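PDB 6FX6: SaTIE-TED, which is the thioester domain of an LPXTG-anchored Staphylococcus aureus surface protein, of unknown function but probably involved in adhesion to host molecules. Local coordinates for residues 149-163 and 179-191. Numbering follows the deposited sequence.
Sequences KVGEKGVFVDTNNTL and IEGNKLIVTADKN
Asn-182, in the 180-183 hairpin turn, reaches across to Asn-161 in the loop after strand 154-157: its ND2 donates to Asn-161 OD1 at 2.8 Å, within its own amide plane. The donor is tilted 30° from the carbonyl plane of Asn-161, and the two amides stand 81° apart. Asn-182 O takes a bond from Asp-158 N (2.9 Å), so one residue grips both ends of the opposing type I turn. Asp-158, CG anti to the backbone N (chi1 175°), turns its carboxylate into this loop, OD2 accepting from Thr-162 N and OG1. Leu-163 lies against the 180-183 turn, CB near Gly-181 O and CD1 3.6 Å from Asn-182 O. Gly-154 and Phe-156 form the hydrogen-bonded pairs with Val-186 and Leu-184. On their face, Val-186 CG2 meets the Phe-156 ring edge at CE2 (3.8 Å), and both pack on Leu-235. On the other face, Val-155 CG2 lies beside Ile-185 CD1 (3.8 Å). At the far end a water accepts from Ala-188 N and lies 2.7 Å from both Lys-149 O and Glu-152 O; Gly-151 N bonds to Ala-188 O. Edge strand 154-157 thus pairs antiparallel with central strand 183-188 of a three-stranded sheet, packed on a second sheet as in a beta sandwich.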
loop_
_atom_site.group_PDB
_atom_site.type_symbol
_atom_site.label_atom_id
_atom_site.label_comp_id
_atom_site.label_asym_id
_atom_site.label_seq_id
_atom_site.Cartn_x
_atom_site.Cartn_y
_atom_site.Cartn_z
ATOM N N LYS A 149 -7.365 -16.901 31.018
ATOM C CA LYS A 149 -6.583 -17.666 31.993
ATOM C C LYS A 149 -5.462 -18.423 31.300
ATOM O O LYS A 149 -5.640 -18.908 30.178
ATOM C CB LYS A 149 -7.472 -18.644 32.763
ATOM C CG LYS A 149 -8.582 -17.953 33.537
ATOM C CD LYS A 149 -9.020 -18.740 34.758
ATOM C CE LYS A 149 -9.975 -17.916 35.608
ATOM N NZ LYS A 149 -10.328 -18.605 36.878
ATOM N N VAL A 150 -4.313 -18.511 31.967
ATOM C CA VAL A 150 -3.174 -19.290 31.470
ATOM C C VAL A 150 -3.591 -20.745 31.265
ATOM O O VAL A 150 -4.235 -21.338 32.134
ATOM C CB VAL A 150 -1.956 -19.202 32.434
ATOM C CG1 VAL A 150 -0.936 -20.310 32.175
ATOM C CG2 VAL A 150 -1.295 -17.834 32.321
ATOM N N GLY A 151 -3.235 -21.297 30.106
ATOM C CA GLY A 151 -3.574 -22.672 29.753
ATOM C C GLY A 151 -4.812 -22.779 28.883
ATOM O O GLY A 151 -4.807 -23.516 27.898
ATOM N N GLU A 152 -5.867 -22.038 29.232
ATOM C CA GLU A 152 -7.180 -22.189 28.597
ATOM C C GLU A 152 -7.244 -21.510 27.230
ATOM O O GLU A 152 -7.057 -20.300 27.114
ATOM C CB GLU A 152 -8.282 -21.640 29.506
ATOM C CG GLU A 152 -8.388 -22.358 30.847
ATOM C CD GLU A 152 -9.580 -21.909 31.686
ATOM O OE1 GLU A 152 -10.076 -20.773 31.498
ATOM O OE2 GLU A 152 -10.022 -22.700 32.547
ATOM N N LYS A 153 -7.510 -22.303 26.198
ATOM C CA LYS A 153 -7.627 -21.790 24.841
ATOM C C LYS A 153 -8.864 -20.889 24.737
ATOM O O LYS A 153 -9.946 -21.252 25.204
ATOM C CB LYS A 153 -7.689 -22.946 23.829
ATOM C CG LYS A 153 -7.646 -22.494 22.372
ATOM C CD LYS A 153 -6.709 -23.326 21.498
ATOM C CE LYS A 153 -7.406 -24.488 20.815
ATOM N NZ LYS A 153 -6.512 -25.174 19.835
ATOM N N GLY A 154 -8.673 -19.705 24.161
ATOM C CA GLY A 154 -9.733 -18.713 23.975
ATOM C C GLY A 154 -10.049 -18.513 22.501
ATOM O O GLY A 154 -9.159 -18.599 21.645
ATOM N N VAL A 155 -11.324 -18.255 22.217
ATOM C CA VAL A 155 -11.815 -18.019 20.863
ATOM C C VAL A 155 -12.503 -16.657 20.850
ATOM O O VAL A 155 -13.324 -16.370 21.715
ATOM C CB VAL A 155 -12.791 -19.130 20.432
ATOM C CG1 VAL A 155 -13.455 -18.801 19.096
ATOM C CG2 VAL A 155 -12.053 -20.462 20.353
ATOM N N PHE A 156 -12.152 -15.824 19.874
ATOM C CA PHE A 156 -12.704 -14.478 19.753
ATOM C C PHE A 156 -13.220 -14.301 18.339
ATOM O O PHE A 156 -12.457 -14.438 17.377
ATOM C CB PHE A 156 -11.641 -13.434 20.080
ATOM C CG PHE A 156 -11.022 -13.618 21.435
ATOM C CD1 PHE A 156 -11.700 -13.219 22.580
ATOM C CD2 PHE A 156 -9.776 -14.229 21.572
ATOM C CE1 PHE A 156 -11.140 -13.406 23.841
ATOM C CE2 PHE A 156 -9.209 -14.417 22.827
ATOM C CZ PHE A 156 -9.891 -14.004 23.963
ATOM N N VAL A 157 -14.519 -14.025 18.222
ATOM C CA VAL A 157 -15.182 -13.918 16.934
ATOM C C VAL A 157 -15.136 -12.471 16.461
ATOM O O VAL A 157 -15.480 -11.558 17.206
ATOM C CB VAL A 157 -16.656 -14.384 17.015
ATOM C CG1 VAL A 157 -17.358 -14.217 15.670
ATOM C CG2 VAL A 157 -16.730 -15.835 17.479
ATOM N N ASP A 158 -14.711 -12.276 15.218
ATOM C CA ASP A 158 -14.791 -10.982 14.553
ATOM C C ASP A 158 -16.133 -10.874 13.822
ATOM O O ASP A 158 -16.277 -11.381 12.715
ATOM C CB ASP A 158 -13.627 -10.820 13.565
ATOM C CG ASP A 158 -13.711 -9.533 12.749
ATOM O OD1 ASP A 158 -14.426 -8.597 13.160
ATOM O OD2 ASP A 158 -13.057 -9.466 11.687
ATOM N N THR A 159 -17.096 -10.193 14.436
ATOM C CA THR A 159 -18.406 -9.958 13.811
ATOM C C THR A 159 -18.380 -8.951 12.643
ATOM O O THR A 159 -19.376 -8.835 11.931
ATOM C CB THR A 159 -19.466 -9.508 14.846
ATOM O OG1 THR A 159 -18.984 -8.380 15.586
ATOM C CG2 THR A 159 -19.785 -10.637 15.810
ATOM N N ASN A 160 -17.268 -8.229 12.448
ATOM C CA ASN A 160 -17.089 -7.357 11.264
ATOM C C ASN A 160 -16.642 -8.084 9.982
ATOM O O ASN A 160 -16.562 -7.449 8.929
ATOM C CB ASN A 160 -16.098 -6.208 11.557
ATOM C CG ASN A 160 -16.764 -4.977 12.149
ATOM O OD1 ASN A 160 -17.834 -5.048 12.756
ATOM N ND2 ASN A 160 -16.113 -3.830 11.981
ATOM N N ASN A 161 -16.323 -9.381 10.068
ATOM C CA ASN A 161 -16.002 -10.202 8.890
ATOM C C ASN A 161 -14.766 -9.657 8.132
ATOM O O ASN A 161 -14.808 -9.430 6.916
ATOM C CB ASN A 161 -17.257 -10.330 7.985
ATOM C CG ASN A 161 -17.093 -11.339 6.847
ATOM O OD1 ASN A 161 -16.421 -12.365 6.985
ATOM N ND2 ASN A 161 -17.720 -11.044 5.712
ATOM N N THR A 162 -13.674 -9.443 8.866
ATOM C CA THR A 162 -12.436 -8.886 8.294
ATOM C C THR A 162 -11.207 -9.797 8.363
ATOM O O THR A 162 -10.172 -9.447 7.799
ATOM C CB THR A 162 -12.033 -7.560 8.984
ATOM O OG1 THR A 162 -11.710 -7.812 10.356
ATOM C CG2 THR A 162 -13.152 -6.523 8.893
ATOM N N LEU A 163 -11.294 -10.952 9.021
ATOM C CA LEU A 163 -10.082 -11.737 9.300
ATOM C C LEU A 163 -9.451 -12.409 8.076
ATOM O O LEU A 163 -8.257 -12.701 8.102
ATOM C CB LEU A 163 -10.319 -12.747 10.429
ATOM C CG LEU A 163 -10.758 -12.153 11.778
ATOM C CD1 LEU A 163 -10.657 -13.196 12.881
ATOM C CD2 LEU A 163 -9.956 -10.911 12.161
ATOM N N ILE A 179 -5.696 -17.779 13.130
ATOM C CA ILE A 179 -6.989 -17.426 12.541
ATOM C C ILE A 179 -7.622 -18.664 11.870
ATOM O O ILE A 179 -6.943 -19.447 11.200
ATOM C CB ILE A 179 -6.837 -16.235 11.556
ATOM C CG1 ILE A 179 -6.554 -14.951 12.352
ATOM C CG2 ILE A 179 -8.086 -16.049 10.693
ATOM C CD1 ILE A 179 -6.025 -13.792 11.539
ATOM N N GLU A 180 -8.925 -18.830 12.081
ATOM C CA GLU A 180 -9.718 -19.861 11.415
ATOM C C GLU A 180 -11.071 -19.229 11.053
ATOM O O GLU A 180 -11.922 -19.026 11.920
ATOM C CB GLU A 180 -9.868 -21.081 12.335
ATOM C CG GLU A 180 -10.197 -22.381 11.618
ATOM C CD GLU A 180 -10.233 -23.598 12.540
ATOM O OE1 GLU A 180 -10.535 -24.705 12.040
ATOM O OE2 GLU A 180 -9.968 -23.468 13.756
ATOM N N GLY A 181 -11.239 -18.876 9.778
ATOM C CA GLY A 181 -12.428 -18.156 9.316
ATOM C C GLY A 181 -12.520 -16.765 9.933
ATOM O O GLY A 181 -11.635 -15.929 9.728
ATOM N N ASN A 182 -13.578 -16.525 10.705
ATOM C CA ASN A 182 -13.734 -15.272 11.458
ATOM C C ASN A 182 -13.445 -15.418 12.956
ATOM O O ASN A 182 -13.825 -14.552 13.744
ATOM C CB ASN A 182 -15.132 -14.680 11.210
ATOM C CG ASN A 182 -15.194 -13.869 9.935
ATOM O OD1 ASN A 182 -14.273 -13.106 9.631
ATOM N ND2 ASN A 182 -16.281 -14.021 9.185
ATOM N N LYS A 183 -12.729 -16.477 13.332
ATOM C CA LYS A 183 -12.380 -16.732 14.724
ATOM C C LYS A 183 -10.878 -16.525 14.934
ATOM O O LYS A 183 -10.064 -16.992 14.135
ATOM C CB LYS A 183 -12.779 -18.157 15.115
ATOM C CG LYS A 183 -14.211 -18.520 14.754
ATOM C CD LYS A 183 -14.772 -19.597 15.671
ATOM C CE LYS A 183 -16.197 -19.976 15.294
ATOM N NZ LYS A 183 -16.910 -20.652 16.416
ATOM N N LEU A 184 -10.531 -15.798 15.994
ATOM C CA LEU A 184 -9.156 -15.674 16.457
ATOM C C LEU A 184 -8.986 -16.674 17.591
ATOM O O LEU A 184 -9.663 -16.558 18.613
ATOM C CB LEU A 184 -8.863 -14.247 16.940
ATOM C CG LEU A 184 -7.468 -13.995 17.539
ATOM C CD1 LEU A 184 -6.375 -14.227 16.508
ATOM C CD2 LEU A 184 -7.361 -12.594 18.132
ATOM N N ILE A 185 -8.092 -17.647 17.397
ATOM C CA ILE A 185 -7.877 -18.757 18.329
ATOM C C ILE A 185 -6.596 -18.471 19.110
ATOM O O ILE A 185 -5.523 -18.373 18.525
ATOM C CB ILE A 185 -7.720 -20.111 17.579
ATOM C CG1 ILE A 185 -8.825 -20.319 16.528
ATOM C CG2 ILE A 185 -7.680 -21.283 18.556
ATOM C CD1 ILE A 185 -10.236 -20.331 17.069
ATOM N N VAL A 186 -6.708 -18.368 20.432
ATOM C CA VAL A 186 -5.625 -17.863 21.273
ATOM C C VAL A 186 -5.361 -18.756 22.474
ATOM O O VAL A 186 -6.295 -19.214 23.129
ATOM C CB VAL A 186 -5.961 -16.457 21.802
ATOM C CG1 VAL A 186 -4.827 -15.915 22.656
ATOM C CG2 VAL A 186 -6.256 -15.512 20.648
ATOM N N THR A 187 -4.084 -18.993 22.761
ATOM C CA THR A 187 -3.678 -19.566 24.040
ATOM C C THR A 187 -2.440 -18.824 24.551
ATOM O O THR A 187 -1.544 -18.498 23.778
ATOM C CB THR A 187 -3.468 -21.099 23.962
ATOM O OG1 THR A 187 -3.118 -21.608 25.258
ATOM C CG2 THR A 187 -2.386 -21.483 22.959
ATOM N N ALA A 188 -2.430 -18.527 25.850
ATOM C CA ALA A 188 -1.327 -17.828 26.504
ATOM C C ALA A 188 -0.833 -18.643 27.683
ATOM O O ALA A 188 -1.637 -19.228 28.411
ATOM C CB ALA A 188 -1.778 -16.458 26.974
ATOM N N ASP A 189 0.487 -18.668 27.873
ATOM C CA ASP A 189 1.118 -19.425 28.967
ATOM C C ASP A 189 1.749 -18.464 29.991
ATOM O O ASP A 189 1.617 -17.248 29.858
ATOM C CB ASP A 189 2.112 -20.475 28.414
ATOM C CG ASP A 189 3.209 -19.874 27.550
ATOM O OD1 ASP A 189 3.958 -19.004 28.041
ATOM O OD2 ASP A 189 3.335 -20.289 26.376
ATOM N N LYS A 190 2.413 -19.007 31.012
ATOM C CA LYS A 190 3.008 -18.202 32.094
ATOM C C LYS A 190 4.099 -17.225 31.654
ATOM O O LYS A 190 4.344 -16.242 32.356
ATOM C CB LYS A 190 3.562 -19.101 33.204
ATOM C CG LYS A 190 2.495 -19.836 33.995
ATOM C CD LYS A 190 3.108 -20.642 35.122
ATOM C CE LYS A 190 2.106 -21.613 35.720
ATOM N NZ LYS A 190 2.757 -22.461 36.754
ATOM N N ASN A 191 4.756 -17.492 30.521
ATOM C CA ASN A 191 5.740 -16.557 29.960
ATOM C C ASN A 191 5.112 -15.324 29.325
ATOM O O ASN A 191 5.814 -14.347 29.079
ATOM C CB ASN A 191 6.634 -17.242 28.920
ATOM C CG ASN A 191 7.582 -18.256 29.527
ATOM O OD1 ASN A 191 7.678 -18.403 30.749
ATOM N ND2 ASN A 191 8.303 -18.957 28.664
HETATM O O HOH W 1 -4.703 -19.142 27.616
#